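Local coordinates for protein LST4 (Kluyveromyces lactis, PDB 4ZY8), which is probably involved in extracellular amino acid uptake and in protein trafficking from the Golgi to the plasma membrane, and is represented here by its longin domain, at residues Gly9-Ile14 and Thr158-Ile163; Val30-Ser35 and Ile150-Val155; Ile96-Cys101 and Ser119-Cys124. One frame throughout, in Å; residues are numbered along the deposited sequence.

Contact 1: Gly9-Ile14 and Thr158-Ile163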
loop_
_atom_site.group_PDB
_atom_site.type_symbol
_atom_site.label_atom_id
_atom_site.label_comp_id
_atom_site.label_asym_id
_atom_site.label_seq_id
_atom_site.Cartn_x
_atom_site.Cartn_y
_atom_site.Cartn_z
ATOM N N GLY A 9 9.141 -8.827 -11.506
ATOM C CA GLY A 9 9.432 -9.741 -10.432
ATOM C C GLY A 9 8.125 -9.873 -9.719
ATOM O O GLY A 9 7.253 -9.081 -9.995
ATOM N N GLY A 10 7.960 -10.857 -8.849
ATOM C CA GLY A 10 6.679 -11.037 -8.217
ATOM C C GLY A 10 6.359 -10.016 -7.161
ATOM O O GLY A 10 7.245 -9.503 -6.548
ATOM N N PHE A 11 5.079 -9.760 -6.950
ATOM C CA PHE A 11 4.602 -8.830 -5.940
ATOM C C PHE A 11 3.149 -9.063 -5.553
ATOM O O PHE A 11 2.388 -9.636 -6.284
ATOM C CB PHE A 11 4.808 -7.371 -6.358
ATOM C CG PHE A 11 3.863 -6.896 -7.399
ATOM C CD1 PHE A 11 4.080 -7.176 -8.699
ATOM C CD2 PHE A 11 2.757 -6.183 -7.067
ATOM C CE1 PHE A 11 3.218 -6.750 -9.657
ATOM C CE2 PHE A 11 1.891 -5.744 -8.019
ATOM C CZ PHE A 11 2.111 -6.041 -9.316
ATOM N N ARG A 12 2.781 -8.589 -4.385
ATOM C CA ARG A 12 1.390 -8.585 -3.987
ATOM C C ARG A 12 1.005 -7.181 -3.523
ATOM O O ARG A 12 1.617 -6.627 -2.605
ATOM C CB ARG A 12 1.148 -9.617 -2.884
ATOM C CG ARG A 12 -0.284 -9.682 -2.382
ATOM C CD ARG A 12 -0.442 -10.736 -1.277
ATOM N NE ARG A 12 -1.822 -10.798 -0.788
ATOM C CZ ARG A 12 -2.214 -11.514 0.264
ATOM N NH1 ARG A 12 -1.333 -12.221 0.953
ATOM N NH2 ARG A 12 -3.489 -11.513 0.633
ATOM N N LEU A 13 -0.016 -6.616 -4.154
ATOM C CA LEU A 13 -0.458 -5.269 -3.824
ATOM C C LEU A 13 -1.778 -5.327 -3.065
ATOM O O LEU A 13 -2.769 -5.874 -3.566
ATOM C CB LEU A 13 -0.619 -4.431 -5.103
ATOM C CG LEU A 13 -1.220 -3.028 -4.965
ATOM C CD1 LEU A 13 -0.284 -2.096 -4.158
ATOM C CD2 LEU A 13 -1.565 -2.415 -6.321
ATOM N N ILE A 14 -1.812 -4.787 -1.870
ATOM C CA ILE A 14 -3.027 -4.656 -1.119
ATOM C C ILE A 14 -3.412 -3.214 -0.860
ATOM O O ILE A 14 -2.662 -2.493 -0.301
ATOM C CB ILE A 14 -2.887 -5.354 0.219
ATOM C CG1 ILE A 14 -2.488 -6.779 -0.006
ATOM C CG2 ILE A 14 -4.181 -5.338 0.970
ATOM C CD1 ILE A 14 -1.194 -7.098 0.668
ATOM N N THR A 158 0.276 1.836 -11.827
ATOM C CA THR A 158 1.515 2.484 -11.379
ATOM C C THR A 158 2.486 1.478 -10.761
ATOM O O THR A 158 3.697 1.595 -10.949
ATOM C CB THR A 158 1.211 3.645 -10.386
ATOM O OG1 THR A 158 0.675 4.735 -11.142
ATOM C CG2 THR A 158 2.481 4.156 -9.728
ATOM N N PHE A 159 1.974 0.491 -10.025
ATOM C CA PHE A 159 2.837 -0.567 -9.503
ATOM C C PHE A 159 3.373 -1.472 -10.620
ATOM O O PHE A 159 4.552 -1.810 -10.643
ATOM C CB PHE A 159 2.084 -1.396 -8.449
ATOM C CG PHE A 159 2.201 -0.824 -7.068
ATOM C CD1 PHE A 159 3.142 -1.329 -6.170
ATOM C CD2 PHE A 159 1.415 0.259 -6.683
ATOM C CE1 PHE A 159 3.271 -0.792 -4.880
ATOM C CE2 PHE A 159 1.542 0.818 -5.379
ATOM C CZ PHE A 159 2.465 0.267 -4.487
ATOM N N GLN A 160 2.500 -1.853 -11.544
ATOM C CA GLN A 160 2.877 -2.755 -12.633
ATOM C C GLN A 160 3.894 -2.126 -13.570
ATOM O O GLN A 160 4.845 -2.772 -13.989
ATOM C CB GLN A 160 1.636 -3.135 -13.425
ATOM C CG GLN A 160 0.732 -4.116 -12.689
ATOM C CD GLN A 160 -0.645 -4.204 -13.330
ATOM O OE1 GLN A 160 -1.146 -3.215 -13.878
ATOM N NE2 GLN A 160 -1.256 -5.386 -13.275
ATOM N N ARG A 161 3.697 -0.850 -13.869
ATOM C CA ARG A 161 4.496 -0.183 -14.896
ATOM C C ARG A 161 5.666 0.640 -14.362
ATOM O O ARG A 161 6.679 0.771 -15.046
ATOM C CB ARG A 161 3.589 0.726 -15.736
ATOM N N LYS A 162 5.579 1.127 -13.148
ATOM C CA LYS A 162 6.616 1.978 -12.622
ATOM C C LYS A 162 7.334 1.454 -11.408
ATOM O O LYS A 162 8.510 1.327 -11.417
ATOM C CB LYS A 162 6.065 3.339 -12.323
ATOM C CG LYS A 162 5.603 4.077 -13.545
ATOM C CD LYS A 162 4.545 5.049 -13.157
ATOM N N ILE A 163 6.628 1.151 -10.359
ATOM C CA ILE A 163 7.313 0.754 -9.150
ATOM C C ILE A 163 8.009 -0.615 -9.257
ATOM O O ILE A 163 9.222 -0.725 -9.032
ATOM C CB ILE A 163 6.326 0.739 -7.966
ATOM C CG1 ILE A 163 5.815 2.168 -7.716
ATOM C CG2 ILE A 163 6.993 0.093 -6.736
ATOM C CD1 ILE A 163 4.675 2.274 -6.709
#
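Leu13 and Phe159 mark the nearest approach of the two backbones, with their CA atoms 8.1 Å apart, a strand facing one flank of a helix. Residues 12-14 are extended, whereas 158-163 are helical with a wider pi-type turn, in which the carbonyl oxygen of Thr158 accepts both Lys162 N and Ile163 N. Between them, Leu13 CD1 sits over the centre of the Phe159 ring, 3.6 Å from the centroid and only 10° off the normal, a CH-pi contact. With CG anti to the backbone N (chi1 174°), the leucine reaches out across the face, and its CD2 lies 4.0 Å from Phe159 CD2. Ile163 CD1 covers the opposite face, so the aromatic ring is held between two aliphatic methyls. In the longin fold, an antiparallel five-stranded sheet carries helices on both faces; here strand 12-17 is inside that sheet, and helices 150-166 and 114-134 pack on the face that Phe159 fills. Two residues earlier in the chain, Phe11 continues the apolar layer. Its CZ meets Gln160 CG at 4.1 Å, near the plane of the ring, while the glutamine amide is turned 85° from that plane and its side chain lies at the exposed margin. The Phe11 ring also leans obliquely on Phe159, CE2 to CB 4.4 Å, and touches Cys100 and Val102 of strand 95-103.

Contact 2: Val30-Ser35 and Ile150-Val155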
loop_
_atom_site.group_PDB
_atom_site.type_symbol
_atom_site.label_atom_id
_atom_site.label_comp_id
_atom_site.label_asym_id
_atom_site.label_seq_id
_atom_site.Cartn_x
_atom_site.Cartn_y
_atom_site.Cartn_z
ATOM N N VAL A 30 -10.590 -4.821 2.828
ATOM C CA VAL A 30 -9.684 -4.942 1.696
ATOM C C VAL A 30 -10.354 -4.495 0.396
ATOM O O VAL A 30 -11.367 -5.060 -0.026
ATOM C CB VAL A 30 -9.178 -6.372 1.550
ATOM C CG1 VAL A 30 -8.285 -6.495 0.328
ATOM C CG2 VAL A 30 -8.408 -6.776 2.799
ATOM N N VAL A 31 -9.755 -3.493 -0.244
ATOM C CA VAL A 31 -10.291 -2.861 -1.449
ATOM C C VAL A 31 -9.733 -3.545 -2.695
ATOM O O VAL A 31 -10.437 -3.749 -3.693
ATOM C CB VAL A 31 -9.941 -1.361 -1.486
ATOM C CG1 VAL A 31 -10.338 -0.736 -2.826
ATOM C CG2 VAL A 31 -10.629 -0.634 -0.328
ATOM N N LEU A 32 -8.443 -3.851 -2.647
ATOM C CA LEU A 32 -7.783 -4.565 -3.734
ATOM C C LEU A 32 -6.777 -5.533 -3.140
ATOM O O LEU A 32 -6.070 -5.194 -2.195
ATOM C CB LEU A 32 -7.093 -3.595 -4.704
ATOM C CG LEU A 32 -6.269 -4.242 -5.830
ATOM C CD1 LEU A 32 -6.383 -3.435 -7.107
ATOM C CD2 LEU A 32 -4.810 -4.343 -5.444
ATOM N N ASP A 33 -6.695 -6.713 -3.697
ATOM C CA ASP A 33 -5.666 -7.638 -3.357
ATOM C C ASP A 33 -5.236 -8.322 -4.611
ATOM O O ASP A 33 -5.947 -9.117 -5.147
ATOM C CB ASP A 33 -6.182 -8.630 -2.357
ATOM C CG ASP A 33 -5.136 -9.581 -1.901
ATOM O OD1 ASP A 33 -3.997 -9.522 -2.375
ATOM O OD2 ASP A 33 -5.461 -10.408 -1.060
ATOM N N HIS A 34 -4.061 -7.980 -5.081
ATOM C CA HIS A 34 -3.586 -8.416 -6.378
ATOM C C HIS A 34 -2.207 -9.032 -6.267
ATOM O O HIS A 34 -1.238 -8.354 -5.897
ATOM C CB HIS A 34 -3.568 -7.229 -7.360
ATOM C CG HIS A 34 -2.969 -7.554 -8.699
ATOM N ND1 HIS A 34 -1.608 -7.684 -8.895
ATOM C CD2 HIS A 34 -3.545 -7.760 -9.902
ATOM C CE1 HIS A 34 -1.372 -7.957 -10.165
ATOM N NE2 HIS A 34 -2.532 -8.012 -10.804
ATOM N N SER A 35 -2.117 -10.302 -6.589
ATOM C CA SER A 35 -0.846 -10.976 -6.683
ATOM C C SER A 35 -0.486 -11.163 -8.121
ATOM O O SER A 35 -1.310 -11.465 -8.936
ATOM C CB SER A 35 -0.885 -12.330 -6.024
ATOM O OG SER A 35 -1.238 -12.233 -4.677
ATOM N N ILE A 150 -11.687 3.540 -12.016
ATOM C CA ILE A 150 -10.433 3.838 -12.704
ATOM C C ILE A 150 -9.323 4.267 -11.730
ATOM O O ILE A 150 -8.149 4.011 -11.990
ATOM C CB ILE A 150 -10.618 4.900 -13.813
ATOM C CG1 ILE A 150 -10.935 6.276 -13.241
ATOM C CG2 ILE A 150 -11.692 4.430 -14.805
ATOM C CD1 ILE A 150 -10.824 7.382 -14.269
ATOM N N GLU A 151 -9.697 4.890 -10.611
ATOM C CA GLU A 151 -8.695 5.375 -9.652
ATOM C C GLU A 151 -7.940 4.203 -9.021
ATOM O O GLU A 151 -6.725 4.256 -8.885
ATOM C CB GLU A 151 -9.341 6.240 -8.557
ATOM C CG GLU A 151 -9.829 7.607 -9.049
ATOM C CD GLU A 151 -11.255 7.565 -9.602
ATOM O OE1 GLU A 151 -11.764 6.455 -9.859
ATOM O OE2 GLU A 151 -11.880 8.638 -9.742
ATOM N N VAL A 152 -8.646 3.131 -8.662
ATOM C CA VAL A 152 -7.983 1.945 -8.133
ATOM C C VAL A 152 -7.144 1.236 -9.212
ATOM O O VAL A 152 -6.030 0.766 -8.940
ATOM C CB VAL A 152 -8.997 0.943 -7.531
ATOM C CG1 VAL A 152 -8.306 -0.362 -7.152
ATOM C CG2 VAL A 152 -9.669 1.552 -6.311
ATOM N N ALA A 153 -7.681 1.138 -10.427
ATOM C CA ALA A 153 -6.928 0.538 -11.512
ATOM C C ALA A 153 -5.656 1.344 -11.814
ATOM O O ALA A 153 -4.612 0.763 -12.126
ATOM C CB ALA A 153 -7.779 0.427 -12.766
ATOM N N ALA A 154 -5.743 2.672 -11.737
ATOM C CA ALA A 154 -4.577 3.521 -11.987
ATOM C C ALA A 154 -3.449 3.222 -10.982
ATOM O O ALA A 154 -2.269 3.228 -11.350
ATOM C CB ALA A 154 -4.962 4.999 -11.926
ATOM N N VAL A 155 -3.811 2.981 -9.719
ATOM C CA VAL A 155 -2.813 2.617 -8.709
ATOM C C VAL A 155 -2.136 1.273 -9.023
ATOM O O VAL A 155 -0.907 1.134 -8.911
ATOM C CB VAL A 155 -3.417 2.581 -7.310
ATOM C CG1 VAL A 155 -2.378 2.044 -6.305
ATOM C CG2 VAL A 155 -3.872 4.014 -6.914
#
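Val152 meets Val31 and Leu32 together, and its forked side chain shows how one small residue can engage two successive residues of the chain. The CB atom is the branch point: it lies 5.1 Å from Leu32 CD1 and 5.2 Å from Val31 CG1, too far for close packing with either, so the contact passes to the two methyls. CG1, anti to the backbone N (chi1 173°), takes the leucine branch and touches Leu32 CD1 at 3.6 Å; Leu32 CG lies farther back, 4.6 Å from the same methyl. The two side chains slide past each other in opposite directions, and a single methyl of each makes the close contact. CG2, the other branch, reaches Val31 CG1 more loosely, at 4.2 Å. Adjacent residues of a regular strand would put their side chains on opposite faces of the sheet. Here a classic beta bulge intervenes: Val31 and Leu32 both face Ile15, and both CB atoms point to the helix. The bulge brings the two residues onto one side, at a point where the chain also turns a corner. Nothing polar bridges the segments, whose nearest CA atoms, those of Leu32 and Val152, are 7.9 Å apart. Trp144, from the loop before the helix, touches both Leu32 and Val152, and Leu140 touches Val31. Strand 29-35 is an outermost strand of the sheet within this chain; strand 12-17 is its neighbour, and one turn on from Val152 the helix sets Val155 against Cys124 and Leu128 of helix 114-134.

Contact 3: Ile96-Cys101 and Ser119-Cys124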
loop_
_atom_site.group_PDB
_atom_site.type_symbol
_atom_site.label_atom_id
_atom_site.label_comp_id
_atom_site.label_asym_id
_atom_site.label_seq_id
_atom_site.Cartn_x
_atom_site.Cartn_y
_atom_site.Cartn_z
ATOM N N ILE A 96 -6.088 4.898 5.322
ATOM C CA ILE A 96 -6.043 4.099 4.111
ATOM C C ILE A 96 -4.612 3.627 3.927
ATOM O O ILE A 96 -3.671 4.395 4.140
ATOM C CB ILE A 96 -6.485 4.880 2.870
ATOM C CG1 ILE A 96 -7.958 5.267 2.967
ATOM C CG2 ILE A 96 -6.254 4.061 1.615
ATOM C CD1 ILE A 96 -8.431 6.077 1.768
ATOM N N ALA A 97 -4.435 2.378 3.514
ATOM C CA ALA A 97 -3.102 1.856 3.295
ATOM C C ALA A 97 -2.921 1.310 1.877
ATOM O O ALA A 97 -3.810 0.657 1.301
ATOM C CB ALA A 97 -2.772 0.778 4.310
ATOM N N ILE A 98 -1.759 1.618 1.320
ATOM C CA ILE A 98 -1.305 1.016 0.077
ATOM C C ILE A 98 -0.075 0.196 0.428
ATOM O O ILE A 98 0.969 0.765 0.768
ATOM C CB ILE A 98 -0.969 2.072 -0.987
ATOM C CG1 ILE A 98 -2.174 2.993 -1.197
ATOM C CG2 ILE A 98 -0.515 1.395 -2.290
ATOM C CD1 ILE A 98 -1.915 4.126 -2.091
ATOM N N SER A 99 -0.204 -1.129 0.398
ATOM C CA SER A 99 0.875 -2.009 0.866
ATOM C C SER A 99 1.344 -2.972 -0.211
ATOM O O SER A 99 0.540 -3.523 -0.967
ATOM C CB SER A 99 0.429 -2.831 2.088
ATOM O OG SER A 99 -0.062 -2.030 3.144
ATOM N N CYS A 100 2.631 -3.271 -0.216
ATOM C CA CYS A 100 3.163 -4.140 -1.238
ATOM C C CYS A 100 4.139 -5.161 -0.660
ATOM O O CYS A 100 5.030 -4.799 0.107
ATOM C CB CYS A 100 3.840 -3.308 -2.330
ATOM S SG CYS A 100 4.384 -4.276 -3.780
ATOM N N CYS A 101 3.947 -6.434 -1.011
ATOM C CA CYS A 101 4.890 -7.493 -0.637
ATOM C C CYS A 101 5.827 -7.796 -1.798
ATOM O O CYS A 101 5.374 -7.989 -2.920
ATOM C CB CYS A 101 4.164 -8.786 -0.243
ATOM S SG CYS A 101 2.821 -8.600 0.933
ATOM N N SER A 119 7.897 8.950 -4.324
ATOM C CA SER A 119 7.209 9.884 -5.208
ATOM C C SER A 119 6.050 9.203 -6.007
ATOM O O SER A 119 4.996 9.801 -6.223
ATOM C CB SER A 119 8.225 10.545 -6.142
ATOM O OG SER A 119 7.577 11.392 -7.066
ATOM N N PHE A 120 6.239 7.967 -6.455
ATOM C CA PHE A 120 5.152 7.249 -7.135
ATOM C C PHE A 120 4.003 6.914 -6.155
ATOM O O PHE A 120 2.841 6.913 -6.529
ATOM C CB PHE A 120 5.668 5.966 -7.780
ATOM C CG PHE A 120 6.583 6.196 -8.960
ATOM C CD1 PHE A 120 6.305 7.172 -9.891
ATOM C CD2 PHE A 120 7.715 5.415 -9.139
ATOM C CE1 PHE A 120 7.142 7.368 -10.988
ATOM C CE2 PHE A 120 8.567 5.621 -10.243
ATOM C CZ PHE A 120 8.273 6.586 -11.153
ATOM N N LEU A 121 4.354 6.617 -4.909
ATOM C CA LEU A 121 3.349 6.365 -3.884
ATOM C C LEU A 121 2.551 7.632 -3.622
ATOM O O LEU A 121 1.329 7.549 -3.429
ATOM C CB LEU A 121 4.010 5.852 -2.593
ATOM C CG LEU A 121 4.476 4.398 -2.701
ATOM C CD1 LEU A 121 5.289 3.955 -1.507
ATOM C CD2 LEU A 121 3.274 3.436 -2.909
ATOM N N ASP A 122 3.191 8.793 -3.670
ATOM C CA ASP A 122 2.497 10.063 -3.546
ATOM C C ASP A 122 1.415 10.191 -4.597
ATOM O O ASP A 122 0.342 10.583 -4.277
ATOM C CB ASP A 122 3.392 11.287 -3.692
ATOM C CG ASP A 122 4.439 11.417 -2.619
ATOM O OD1 ASP A 122 4.237 11.010 -1.470
ATOM O OD2 ASP A 122 5.493 11.968 -2.940
ATOM N N GLN A 123 1.726 9.874 -5.846
ATOM C CA GLN A 123 0.725 9.950 -6.915
ATOM C C GLN A 123 -0.427 8.975 -6.595
ATOM O O GLN A 123 -1.594 9.333 -6.717
ATOM C CB GLN A 123 1.326 9.591 -8.285
ATOM C CG GLN A 123 2.631 10.301 -8.656
ATOM C CD GLN A 123 3.093 9.942 -10.078
ATOM O OE1 GLN A 123 2.745 8.881 -10.611
ATOM N NE2 GLN A 123 3.942 10.770 -10.647
ATOM N N CYS A 124 -0.088 7.762 -6.153
ATOM C CA CYS A 124 -1.128 6.769 -5.781
ATOM C C CYS A 124 -2.043 7.290 -4.673
ATOM O O CYS A 124 -3.276 7.140 -4.739
ATOM C CB CYS A 124 -0.488 5.458 -5.343
ATOM S SG CYS A 124 0.403 4.604 -6.696
#
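Ile98 bears the whole strand side of this contact, dividing its branches between Cys124 and Leu121, which lie one helical turn apart. The tighter half belongs to its long branch. CG1 stands anti to the carbonyl carbon (chi1 -55°), and the chain then extends so that CD1 arrives 3.8 Å from Cys124 CB and 4.1 Å from Cys124 C, close to the helix backbone. The sulfur stands off: Cys124 SG is 5.2 Å from Ile98 CD1, so the cysteine is met through its methylene. The looser half is made by the short branch, where Ile98 CG2 comes no nearer than 4.3 Å to Leu121 CD2. Leu121 sends its CB off to one side, and only the tip of its side chain approaches the strand, although Ile98 and Leu121 have the nearest CA atoms, 8.1 Å apart. Phe159 of helix 150-166 touches both Ile98 and Leu121 and so helps fill this looser side. Farther round helix 114-134, Ser119 and Gln123 are exposed to solvent, while Asp122 forms a salt bridge with Arg84 of strand 79-87. The helix is thus amphipathic, placing its apolar flank on the central strand of the longin sheet. With only carbon atoms meeting across the segments, this contact probably rests on side-chain shape and the exclusion of water, and a directional tie of the helix to the sheet comes from beside it, through Asp122 and Arg84.

The three contacts are samples of one buried layer between the longin sheet and the two helices on one of its faces. Contacts 1 and 2 use the same helix, 150-166, contact 2 near its start and contact 1 further along, with centres about 11 Å apart; their strands are neighbours, joined by a probable hydrogen bond from Leu13 N to His34 O of 2.7 Å. Contact 3, its centre about 10 Å from that of contact 1, takes the strand on the other side of 12-17, where Ile14 N and Ser99 O lie 2.8 Å apart. Helix meets helix between contacts 2 and 3, Val155 CG1 lying 3.8 Å from Cys124 SG. Along the chain, contact 3 nests within contact 2, and contact 2 within contact 1.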